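Local coordinates for chitin binding protein (Streptomyces lividans, PDB 5FTZ) that is a copper-dependent lytic polysaccharide monooxygenase of family AA10 that probably cleaves chitin chains by oxidation, at residues N76-F87 against P131-P142. Numbering follows the deposited sequence.
Sequences NGGQSYTFRWQF and PPATLSHSGTLP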
loop_
_atom_site.group_PDB
_atom_site.type_symbol
_atom_site.label_atom_id
_atom_site.label_comp_id
_atom_site.label_asym_id
_atom_site.label_seq_id
_atom_site.Cartn_x
_atom_site.Cartn_y
_atom_site.Cartn_z
ATOM N N ASN A 76 36.523 2.647 -0.478
ATOM C CA ASN A 76 37.166 3.782 0.215
ATOM C C ASN A 76 36.211 4.472 1.175
ATOM O O ASN A 76 35.195 5.041 0.788
ATOM C CB ASN A 76 37.661 4.801 -0.806
ATOM C CG ASN A 76 38.628 4.205 -1.812
ATOM O OD1 ASN A 76 38.321 4.162 -2.998
ATOM N ND2 ASN A 76 39.733 3.693 -1.351
ATOM N N GLY A 77 36.528 4.458 2.452
ATOM C CA GLY A 77 35.671 5.087 3.424
ATOM C C GLY A 77 35.440 6.556 3.151
ATOM O O GLY A 77 36.375 7.280 2.715
ATOM N N GLY A 78 34.252 7.021 3.478
ATOM C CA GLY A 78 33.914 8.422 3.342
ATOM C C GLY A 78 33.663 8.899 1.924
ATOM O O GLY A 78 33.473 10.073 1.715
ATOM N N GLN A 79 33.697 8.012 0.942
ATOM C CA GLN A 79 33.532 8.347 -0.463
ATOM C C GLN A 79 32.144 7.920 -0.910
ATOM O O GLN A 79 31.609 6.889 -0.465
ATOM C CB GLN A 79 34.575 7.530 -1.239
ATOM C CG GLN A 79 34.752 7.729 -2.703
ATOM C CD GLN A 79 36.127 7.209 -3.181
ATOM O OE1 GLN A 79 37.201 7.753 -2.795
ATOM N NE2 GLN A 79 36.106 6.205 -4.007
ATOM N N SER A 80 31.587 8.635 -1.865
ATOM C CA SER A 80 30.322 8.235 -2.474
ATOM C C SER A 80 30.504 6.935 -3.265
ATOM O O SER A 80 31.549 6.636 -3.800
ATOM C CB SER A 80 29.782 9.331 -3.384
ATOM O OG SER A 80 28.414 9.102 -3.566
ATOM N N TYR A 81 29.444 6.141 -3.300
ATOM C CA TYR A 81 29.486 4.815 -3.919
ATOM C C TYR A 81 28.130 4.502 -4.512
ATOM O O TYR A 81 27.102 4.890 -3.954
ATOM C CB TYR A 81 29.883 3.791 -2.859
ATOM C CG TYR A 81 30.076 2.354 -3.351
ATOM C CD1 TYR A 81 31.278 1.951 -3.880
ATOM C CD2 TYR A 81 29.069 1.433 -3.257
ATOM C CE1 TYR A 81 31.494 0.644 -4.344
ATOM C CE2 TYR A 81 29.204 0.112 -3.724
ATOM C CZ TYR A 81 30.421 -0.276 -4.234
ATOM O OH TYR A 81 30.596 -1.586 -4.732
ATOM N N THR A 82 28.105 3.836 -5.655
ATOM C CA THR A 82 26.834 3.345 -6.233
ATOM C C THR A 82 26.491 1.988 -5.685
ATOM O O THR A 82 27.192 1.012 -5.951
ATOM C CB THR A 82 26.927 3.299 -7.743
ATOM O OG1 THR A 82 26.994 4.646 -8.224
ATOM C CG2 THR A 82 25.721 2.632 -8.359
ATOM N N PHE A 83 25.399 1.923 -4.923
ATOM C CA PHE A 83 24.860 0.664 -4.437
ATOM C C PHE A 83 23.879 0.184 -5.480
ATOM O O PHE A 83 23.120 1.005 -6.027
ATOM C CB PHE A 83 24.187 0.871 -3.057
ATOM C CG PHE A 83 25.154 1.206 -1.999
ATOM C CD1 PHE A 83 25.515 2.546 -1.760
ATOM C CD2 PHE A 83 25.744 0.222 -1.247
ATOM C CE1 PHE A 83 26.451 2.856 -0.802
ATOM C CE2 PHE A 83 26.673 0.547 -0.274
ATOM C CZ PHE A 83 27.027 1.861 -0.065
ATOM N N ARG A 84 23.901 -1.105 -5.829
ATOM C CA ARG A 84 23.067 -1.578 -6.898
ATOM C C ARG A 84 22.421 -2.920 -6.548
ATOM O O ARG A 84 23.104 -3.843 -6.067
ATOM C CB ARG A 84 23.896 -1.718 -8.163
ATOM C CG ARG A 84 23.110 -2.068 -9.405
ATOM C CD ARG A 84 23.928 -1.984 -10.699
ATOM N NE ARG A 84 24.839 -3.075 -10.809
ATOM C CZ ARG A 84 25.968 -3.074 -11.524
ATOM N NH1 ARG A 84 26.355 -1.988 -12.192
ATOM N NH2 ARG A 84 26.722 -4.155 -11.552
ATOM N N TRP A 85 21.127 -2.984 -6.817
ATOM C CA TRP A 85 20.300 -4.174 -6.696
ATOM C C TRP A 85 19.945 -4.665 -8.063
ATOM O O TRP A 85 19.619 -3.855 -8.986
ATOM C CB TRP A 85 18.984 -3.882 -5.964
ATOM C CG TRP A 85 19.125 -3.680 -4.456
ATOM C CD1 TRP A 85 19.597 -2.532 -3.833
ATOM C CD2 TRP A 85 18.893 -4.610 -3.425
ATOM N NE1 TRP A 85 19.660 -2.709 -2.498
ATOM C CE2 TRP A 85 19.163 -3.952 -2.190
ATOM C CE3 TRP A 85 18.421 -5.909 -3.404
ATOM C CZ2 TRP A 85 19.048 -4.635 -0.957
ATOM C CZ3 TRP A 85 18.287 -6.568 -2.190
ATOM C CH2 TRP A 85 18.575 -5.909 -0.976
ATOM N N GLN A 86 19.811 -5.972 -8.179
ATOM C CA GLN A 86 19.225 -6.621 -9.364
ATOM C C GLN A 86 17.999 -7.343 -8.878
ATOM O O GLN A 86 18.034 -8.053 -7.854
ATOM C CB GLN A 86 20.195 -7.641 -9.969
ATOM C CG GLN A 86 21.503 -7.055 -10.431
ATOM C CD GLN A 86 21.469 -6.142 -11.625
ATOM O OE1 GLN A 86 20.447 -6.010 -12.298
ATOM N NE2 GLN A 86 22.599 -5.515 -11.899
ATOM N N PHE A 87 16.833 -7.134 -9.517
ATOM C CA PHE A 87 15.620 -7.762 -9.078
ATOM C C PHE A 87 15.088 -8.777 -10.126
ATOM O O PHE A 87 15.172 -8.528 -11.322
ATOM C CB PHE A 87 14.537 -6.704 -8.883
ATOM C CG PHE A 87 14.905 -5.639 -7.894
ATOM C CD1 PHE A 87 14.973 -5.888 -6.551
ATOM C CD2 PHE A 87 15.261 -4.362 -8.327
ATOM C CE1 PHE A 87 15.316 -4.880 -5.664
ATOM C CE2 PHE A 87 15.606 -3.377 -7.442
ATOM C CZ PHE A 87 15.645 -3.626 -6.103
ATOM N N PRO A 131 10.655 -0.515 -7.814
ATOM C CA PRO A 131 11.923 -0.160 -8.385
ATOM C C PRO A 131 12.035 -0.622 -9.837
ATOM O O PRO A 131 11.335 -1.556 -10.201
ATOM C CB PRO A 131 12.932 -0.919 -7.518
ATOM C CG PRO A 131 12.166 -2.140 -7.074
ATOM C CD PRO A 131 10.775 -1.641 -6.845
ATOM N N PRO A 132 12.978 -0.029 -10.581
ATOM C CA PRO A 132 13.369 -0.633 -11.892
ATOM C C PRO A 132 14.023 -2.000 -11.658
ATOM O O PRO A 132 14.451 -2.278 -10.526
ATOM C CB PRO A 132 14.385 0.368 -12.395
ATOM C CG PRO A 132 15.002 0.982 -11.126
ATOM C CD PRO A 132 13.851 1.061 -10.159
ATOM N N ALA A 133 14.149 -2.849 -12.685
ATOM C CA ALA A 133 14.798 -4.150 -12.531
ATOM C C ALA A 133 16.242 -4.086 -12.101
ATOM O O ALA A 133 16.749 -5.035 -11.464
ATOM C CB ALA A 133 14.692 -4.907 -13.835
ATOM N N THR A 134 16.933 -3.006 -12.390
ATOM C CA THR A 134 18.284 -2.741 -11.880
ATOM C C THR A 134 18.206 -1.361 -11.256
ATOM O O THR A 134 17.928 -0.396 -11.977
ATOM C CB THR A 134 19.394 -2.707 -12.959
ATOM O OG1 THR A 134 19.424 -3.952 -13.686
ATOM C CG2 THR A 134 20.753 -2.484 -12.345
ATOM N N LEU A 135 18.413 -1.263 -9.953
ATOM C CA LEU A 135 18.355 -0.001 -9.213
ATOM C C LEU A 135 19.704 0.349 -8.740
ATOM O O LEU A 135 20.308 -0.425 -7.942
ATOM C CB LEU A 135 17.416 -0.087 -8.014
ATOM C CG LEU A 135 17.334 1.174 -7.156
ATOM C CD1 LEU A 135 16.821 2.415 -7.864
ATOM C CD2 LEU A 135 16.437 0.872 -5.978
ATOM N N SER A 136 20.184 1.538 -9.098
ATOM C CA SER A 136 21.466 2.056 -8.679
ATOM C C SER A 136 21.200 3.350 -7.940
ATOM O O SER A 136 20.472 4.221 -8.445
ATOM C CB SER A 136 22.332 2.367 -9.876
ATOM O OG SER A 136 22.759 1.203 -10.541
ATOM N N HIS A 137 21.732 3.504 -6.744
ATOM C CA HIS A 137 21.613 4.758 -6.005
ATOM C C HIS A 137 22.867 5.048 -5.209
ATOM O O HIS A 137 23.565 4.132 -4.764
ATOM C CB HIS A 137 20.343 4.886 -5.237
ATOM C CG HIS A 137 19.993 3.724 -4.344
ATOM N ND1 HIS A 137 18.690 3.399 -4.098
ATOM C CD2 HIS A 137 20.724 2.808 -3.683
ATOM C CE1 HIS A 137 18.622 2.357 -3.276
ATOM N NE2 HIS A 137 19.846 1.951 -3.040
ATOM N N SER A 138 23.148 6.331 -5.046
ATOM C CA SER A 138 24.410 6.785 -4.455
ATOM C C SER A 138 24.273 7.027 -2.982
ATOM O O SER A 138 23.373 7.795 -2.549
ATOM C CB SER A 138 24.842 8.090 -5.097
ATOM O OG SER A 138 25.017 7.944 -6.495
ATOM N N GLY A 139 25.193 6.489 -2.187
ATOM C CA GLY A 139 25.321 6.789 -0.766
ATOM C C GLY A 139 26.768 6.943 -0.387
ATOM O O GLY A 139 27.680 6.498 -1.079
ATOM N N THR A 140 26.984 7.569 0.753
ATOM C CA THR A 140 28.359 7.782 1.190
ATOM C C THR A 140 28.787 6.669 2.133
ATOM O O THR A 140 28.116 6.385 3.127
ATOM C CB THR A 140 28.473 9.135 1.925
ATOM O OG1 THR A 140 27.929 10.102 1.047
ATOM C CG2 THR A 140 29.881 9.472 2.259
ATOM N N LEU A 141 29.907 6.057 1.799
ATOM C CA LEU A 141 30.436 4.967 2.604
ATOM C C LEU A 141 30.827 5.504 3.972
ATOM O O LEU A 141 31.312 6.668 4.075
ATOM C CB LEU A 141 31.636 4.372 1.920
ATOM C CG LEU A 141 31.311 3.541 0.654
ATOM C CD1 LEU A 141 32.537 3.318 -0.201
ATOM C CD2 LEU A 141 30.623 2.242 1.071
ATOM N N PRO A 142 30.677 4.690 5.008
ATOM C CA PRO A 142 31.105 5.102 6.372
ATOM C C PRO A 142 32.597 5.374 6.421
ATOM O O PRO A 142 33.374 4.827 5.656
ATOM C CB PRO A 142 30.758 3.899 7.266
ATOM C CG PRO A 142 30.551 2.783 6.339
ATOM C CD PRO A 142 30.207 3.303 4.968
HETATM O O HOH W 1 26.609 9.867 -1.738
HETATM O O HOH W 2 24.525 5.807 -8.088
HETATM O O HOH W 3 25.416 0.948 -11.847
HETATM O O HOH W 4 17.686 -7.563 -12.747
#
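Phe83 and His137 face each other as a hydrogen-bonded pair of two antiparallel strands, 80-87 and 134-140. Their backbones exchange two bonds, Phe83 N to His137 O and His137 N to Phe83 O. Similar bonds link Tyr81 with Gly139 and Trp85 with Leu135.

The aromatic and aliphatic side chains share one face: Tyr81, Phe83, Trp85, Leu135 and the imidazole of His137. The Phe83 ring turns its edge to the second strand, with His137 O and Gly139 N in its plane. Tyr81 CD2 sits over the centre of one face of this ring. Leu141 crosses both residues obliquely. Its CD2 is 3.8 Å from Phe83 CZ. Its CD1 is 3.8 Å from Tyr81 CB. With His137 CG set between its backbone N and carbonyl carbon (chi1 51°), the ring leans toward the first strand and brings CD2 to 4.0 Å from Phe83 CB. Tyr98 OH hydrogen-bonds both His137 NE2 and Trp85 NE1.

At the other end, Pro131 lies across Phe87 at about a right angle. Its CG makes a CH-pi contact, 4.0 Å from the ring centroid. The edge of the same ring meets Pro132 O, 3.1 Å from Phe87 CD2.

Polar groups occupy the reverse face. Thr134 and Gln86 run side by side, and Thr134 OG1 donates to Gln86 OE1 at 2.7 Å. A bend at chi2 (-69°) turns the Gln86 amide toward Thr134, while NE2 hydrogen-bonds Asp5 OD2. Arg84 passes its CD 3.4 Å from Ser136 OG, while its NE forms a salt bridge to Asp5. Waters bridge Ser80 to Thr140, Thr82 to Ser138 and Arg84 to Ser136.

The pair is thus two-sided. Aromatic and aliphatic groups pack toward strands 93-100 and 148-157 of the other sheet, as in the immunoglobulin-like beta-sandwich of LPMOs. On the other face Asp5 of strand 2-6 holds Arg84 and Gln86, so the charge of Arg84 is probably balanced there, and bridging waters link most of the hydroxyls.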